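Local structure of rifamycin polyketide synthase (Amycolatopsis mediterranei, 4LN9) at residues V76-V88 against F232-H244. The protein forms the dehydratase domain of the terminal module of the rifamycin polyketide synthase, which probably eliminates water from a beta-hydroxyacyl polyketide intermediate. Residues are numbered along the deposited sequence; the frame is centred on the assembly and turned at random.
Sequences VIVPGTGLVELAV and FGIHPALLDAALH
Pro236 packing on Gly82 and Thr81 illustrates how the two halves of a double hotdog fold can be joined through their central helices, whose axes approach to 8.4 Å. Apolar contacts join the two helices. Pro236 sets CG 3.7 Å from Gly82 CA, where the backbones come closest, and Thr81 CG2 rests 3.7 Å from Leu239 CG; Trp267 of strand 263-272 also packs against Thr81. Asp240, beside Thr81 and Pro79, also touches His70, consistent with the His/Asp pair of dehydratase active sites.

Hydrogen bonds tie the same helices. Glu85 spreads its carboxylate over two successive backbone amides ahead of helix 236-244: Gly233 N meets OE2 on the syn side at 2.8 Å, while Ile234 N gives OE1 a nearly straight bond (173°) from above the carboxylate plane. A bend at chi2 (79°) brings the carboxylate alongside both. OE2 also lies at the edge of the Phe232 ring, 3.4 Å from CD1, and is hydrogen-bonded to His38 NE2. Together these bonds fix the rotation of the buried carboxylate. With OG1 set between its backbone N and carbonyl carbon (chi1 55°), the Thr81 hydroxyl donates to Pro236 O at 2.8 Å, from the opposite face of that carbonyl to the helical donor Asp240 N.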
loop_
_atom_site.group_PDB
_atom_site.type_symbol
_atom_site.label_atom_id
_atom_site.label_comp_id
_atom_site.label_asym_id
_atom_site.label_seq_id
_atom_site.Cartn_x
_atom_site.Cartn_y
_atom_site.Cartn_z
ATOM N N VAL A 76 16.372 21.841 -2.101
ATOM C CA VAL A 76 15.200 21.365 -2.837
ATOM C C VAL A 76 14.109 20.872 -1.887
ATOM O O VAL A 76 14.343 19.976 -1.074
ATOM C CB VAL A 76 15.550 20.241 -3.835
ATOM C CG1 VAL A 76 14.305 19.794 -4.588
ATOM C CG2 VAL A 76 16.628 20.706 -4.803
ATOM N N ILE A 77 12.955 21.535 -1.919
ATOM C CA ILE A 77 11.787 21.097 -1.153
ATOM C C ILE A 77 10.551 21.049 -2.052
ATOM O O ILE A 77 10.390 21.896 -2.930
ATOM C CB ILE A 77 11.518 22.031 0.051
ATOM C CG1 ILE A 77 10.896 23.352 -0.410
ATOM C CG2 ILE A 77 12.800 22.290 0.829
ATOM C CD1 ILE A 77 10.637 24.330 0.716
ATOM N N VAL A 78 9.757 19.983 -1.934
ATOM C CA VAL A 78 8.533 19.878 -2.729
ATOM C C VAL A 78 7.598 21.028 -2.369
ATOM O O VAL A 78 7.441 21.346 -1.190
ATOM C CB VAL A 78 7.811 18.529 -2.509
ATOM C CG1 VAL A 78 6.462 18.524 -3.215
ATOM C CG2 VAL A 78 8.677 17.379 -3.004
ATOM N N PRO A 79 7.193 21.813 -3.379
ATOM C CA PRO A 79 6.337 22.954 -3.070
ATOM C C PRO A 79 5.067 22.516 -2.345
ATOM O O PRO A 79 4.571 21.413 -2.577
ATOM C CB PRO A 79 5.994 23.523 -4.451
ATOM C CG PRO A 79 6.189 22.384 -5.395
ATOM C CD PRO A 79 7.336 21.598 -4.829
ATOM N N GLY A 80 4.538 23.387 -1.494
ATOM C CA GLY A 80 3.184 23.228 -0.975
ATOM C C GLY A 80 2.181 22.778 -2.023
ATOM O O GLY A 80 1.290 21.978 -1.738
ATOM N N THR A 81 2.301 23.323 -3.230
ATOM C CA THR A 81 1.362 23.016 -4.307
ATOM C C THR A 81 1.507 21.582 -4.816
ATOM O O THR A 81 0.557 21.002 -5.342
ATOM C CB THR A 81 1.520 23.993 -5.486
ATOM O OG1 THR A 81 2.882 23.982 -5.937
ATOM C CG2 THR A 81 1.148 25.405 -5.061
ATOM N N GLY A 82 2.708 21.027 -4.692
ATOM C CA GLY A 82 2.927 19.625 -5.033
ATOM C C GLY A 82 2.191 18.712 -4.073
ATOM O O GLY A 82 1.607 17.706 -4.475
ATOM N N LEU A 83 2.188 19.092 -2.801
ATOM C CA LEU A 83 1.453 18.357 -1.780
ATOM C C LEU A 83 -0.054 18.455 -2.005
ATOM O O LEU A 83 -0.771 17.458 -1.912
ATOM C CB LEU A 83 1.821 18.877 -0.389
ATOM C CG LEU A 83 3.299 18.695 -0.038
ATOM C CD1 LEU A 83 3.570 19.092 1.406
ATOM C CD2 LEU A 83 3.728 17.257 -0.296
ATOM N N VAL A 84 -0.514 19.647 -2.373
ATOM C CA VAL A 84 -1.908 19.860 -2.756
ATOM C C VAL A 84 -2.324 18.950 -3.911
ATOM O O VAL A 84 -3.380 18.318 -3.862
ATOM C CB VAL A 84 -2.171 21.331 -3.142
ATOM C CG1 VAL A 84 -3.540 21.477 -3.791
ATOM C CG2 VAL A 84 -2.058 22.228 -1.919
ATOM N N GLU A 85 -1.472 18.855 -4.929
ATOM C CA GLU A 85 -1.760 18.015 -6.092
ATOM C C GLU A 85 -1.840 16.540 -5.706
ATOM O O GLU A 85 -2.708 15.809 -6.182
ATOM C CB GLU A 85 -0.715 18.227 -7.198
ATOM C CG GLU A 85 -0.607 17.080 -8.202
ATOM C CD GLU A 85 -1.712 17.089 -9.250
ATOM O OE1 GLU A 85 -2.502 18.056 -9.281
ATOM O OE2 GLU A 85 -1.797 16.120 -10.038
ATOM N N LEU A 86 -0.912 16.101 -4.862
ATOM C CA LEU A 86 -0.932 14.736 -4.358
ATOM C C LEU A 86 -2.236 14.454 -3.621
ATOM O O LEU A 86 -2.854 13.407 -3.812
ATOM C CB LEU A 86 0.262 14.493 -3.435
ATOM C CG LEU A 86 1.630 14.685 -4.092
ATOM C CD1 LEU A 86 2.752 14.410 -3.102
ATOM C CD2 LEU A 86 1.763 13.804 -5.325
ATOM N N ALA A 87 -2.628 15.382 -2.753
ATOM C CA ALA A 87 -3.818 15.211 -1.928
ATOM C C ALA A 87 -5.058 15.119 -2.803
ATOM O O ALA A 87 -5.888 14.228 -2.628
ATOM C CB ALA A 87 -3.950 16.359 -0.938
ATOM N N VAL A 88 -5.154 16.001 -3.790
ATOM C CA VAL A 88 -6.330 16.012 -4.642
ATOM C C VAL A 88 -6.380 14.825 -5.604
ATOM O O VAL A 88 -7.446 14.250 -5.818
ATOM C CB VAL A 88 -6.476 17.337 -5.407
ATOM C CG1 VAL A 88 -7.575 17.222 -6.454
ATOM C CG2 VAL A 88 -6.769 18.472 -4.434
ATOM N N PHE A 232 -0.748 15.970 -15.054
ATOM C CA PHE A 232 -1.148 16.380 -13.706
ATOM C C PHE A 232 -2.632 16.735 -13.645
ATOM O O PHE A 232 -3.233 17.090 -14.658
ATOM C CB PHE A 232 -0.323 17.582 -13.243
ATOM C CG PHE A 232 1.058 17.228 -12.777
ATOM C CD1 PHE A 232 1.250 16.586 -11.566
ATOM C CD2 PHE A 232 2.170 17.622 -13.503
ATOM C CE1 PHE A 232 2.523 16.290 -11.116
ATOM C CE2 PHE A 232 3.446 17.349 -13.049
ATOM C CZ PHE A 232 3.623 16.673 -11.857
ATOM N N GLY A 233 -3.191 16.728 -12.439
ATOM C CA GLY A 233 -4.403 17.489 -12.164
ATOM C C GLY A 233 -4.172 18.964 -12.425
ATOM O O GLY A 233 -4.741 19.540 -13.354
ATOM N N ILE A 234 -3.233 19.540 -11.682
ATOM C CA ILE A 234 -2.602 20.792 -12.079
ATOM C C ILE A 234 -1.109 20.756 -11.745
ATOM O O ILE A 234 -0.721 20.272 -10.681
ATOM C CB ILE A 234 -3.266 21.999 -11.381
ATOM C CG1 ILE A 234 -2.714 23.316 -11.932
ATOM C CG2 ILE A 234 -3.082 21.914 -9.873
ATOM C CD1 ILE A 234 -3.528 24.529 -11.543
ATOM N N HIS A 235 -0.270 21.101 -12.718
ATOM C CA HIS A 235 1.173 21.089 -12.491
ATOM C C HIS A 235 1.547 21.982 -11.333
ATOM O O HIS A 235 1.052 23.110 -11.237
ATOM C CB HIS A 235 1.932 21.485 -13.759
ATOM C CG HIS A 235 3.427 21.271 -13.670
ATOM N ND1 HIS A 235 4.180 21.845 -12.716
ATOM C CD2 HIS A 235 4.299 20.529 -14.465
ATOM C CE1 HIS A 235 5.465 21.478 -12.875
ATOM N NE2 HIS A 235 5.541 20.695 -13.964
ATOM N N PRO A 236 2.236 21.416 -10.328
ATOM C CA PRO A 236 2.527 22.185 -9.122
ATOM C C PRO A 236 3.214 23.517 -9.420
ATOM O O PRO A 236 3.066 24.467 -8.654
ATOM C CB PRO A 236 3.464 21.263 -8.342
ATOM C CG PRO A 236 3.039 19.892 -8.744
ATOM C CD PRO A 236 2.598 19.994 -10.181
ATOM N N ALA A 237 3.962 23.584 -10.517
ATOM C CA ALA A 237 4.614 24.830 -10.906
ATOM C C ALA A 237 3.619 25.858 -11.448
ATOM O O ALA A 237 3.745 27.052 -11.178
ATOM C CB ALA A 237 5.726 24.569 -11.915
ATOM N N LEU A 238 2.589 25.383 -12.145
ATOM C CA LEU A 238 1.509 26.258 -12.600
ATOM C C LEU A 238 0.731 26.859 -11.429
ATOM O O LEU A 238 0.543 28.075 -11.361
ATOM C CB LEU A 238 0.565 25.521 -13.555
ATOM C CG LEU A 238 -0.341 26.387 -14.437
ATOM C CD1 LEU A 238 0.484 27.280 -15.351
ATOM C CD2 LEU A 238 -1.294 25.520 -15.248
ATOM N N LEU A 239 0.380 26.025 -10.455
ATOM C CA LEU A 239 -0.326 26.503 -9.274
ATOM C C LEU A 239 0.561 27.389 -8.402
ATOM O O LEU A 239 0.117 28.425 -7.907
ATOM C CB LEU A 239 -0.892 25.339 -8.457
ATOM C CG LEU A 239 -1.793 25.737 -7.283
ATOM C CD1 LEU A 239 -2.925 26.634 -7.763
ATOM C CD2 LEU A 239 -2.339 24.508 -6.574
ATOM N N ASP A 240 1.834 27.022 -8.273
ATOM C CA ASP A 240 2.768 27.836 -7.502
ATOM C C ASP A 240 2.928 29.229 -8.098
ATOM O O ASP A 240 2.961 30.221 -7.371
ATOM C CB ASP A 240 4.134 27.158 -7.375
ATOM C CG ASP A 240 5.031 27.848 -6.362
ATOM O OD1 ASP A 240 4.929 27.522 -5.159
ATOM O OD2 ASP A 240 5.799 28.751 -6.759
ATOM N N ALA A 241 3.117 29.294 -9.412
ATOM C CA ALA A 241 3.277 30.578 -10.087
ATOM C C ALA A 241 2.002 31.409 -9.985
ATOM O O ALA A 241 2.057 32.629 -9.831
ATOM C CB ALA A 241 3.664 30.371 -11.544
ATOM N N ALA A 242 0.856 30.741 -10.067
ATOM C CA ALA A 242 -0.427 31.419 -9.916
ATOM C C ALA A 242 -0.449 32.220 -8.621
ATOM O O ALA A 242 -0.769 33.406 -8.623
ATOM C CB ALA A 242 -1.569 30.413 -9.940
ATOM N N LEU A 243 0.109 31.627 -7.564
ATOM C CA LEU A 243 0.093 32.253 -6.246
ATOM C C LEU A 243 1.289 33.182 -6.018
ATOM O O LEU A 243 1.156 34.225 -5.376
ATOM C CB LEU A 243 0.027 31.189 -5.148
ATOM C CG LEU A 243 -1.283 30.404 -5.045
ATOM C CD1 LEU A 243 -1.080 29.127 -4.246
ATOM C CD2 LEU A 243 -2.379 31.260 -4.426
ATOM N N HIS A 244 2.453 32.808 -6.541
ATOM C CA HIS A 244 3.657 33.606 -6.314
ATOM C C HIS A 244 3.778 34.813 -7.215
ATOM O O HIS A 244 4.544 35.733 -6.915
ATOM C CB HIS A 244 4.930 32.748 -6.298
ATOM C CG HIS A 244 5.435 32.349 -7.672
ATOM N ND1 HIS A 244 5.896 31.109 -7.929
ATOM C CD2 HIS A 244 5.786 33.128 -8.775
ATOM C CE1 HIS A 244 6.401 31.066 -9.177
ATOM N NE2 HIS A 244 6.317 32.298 -9.701
#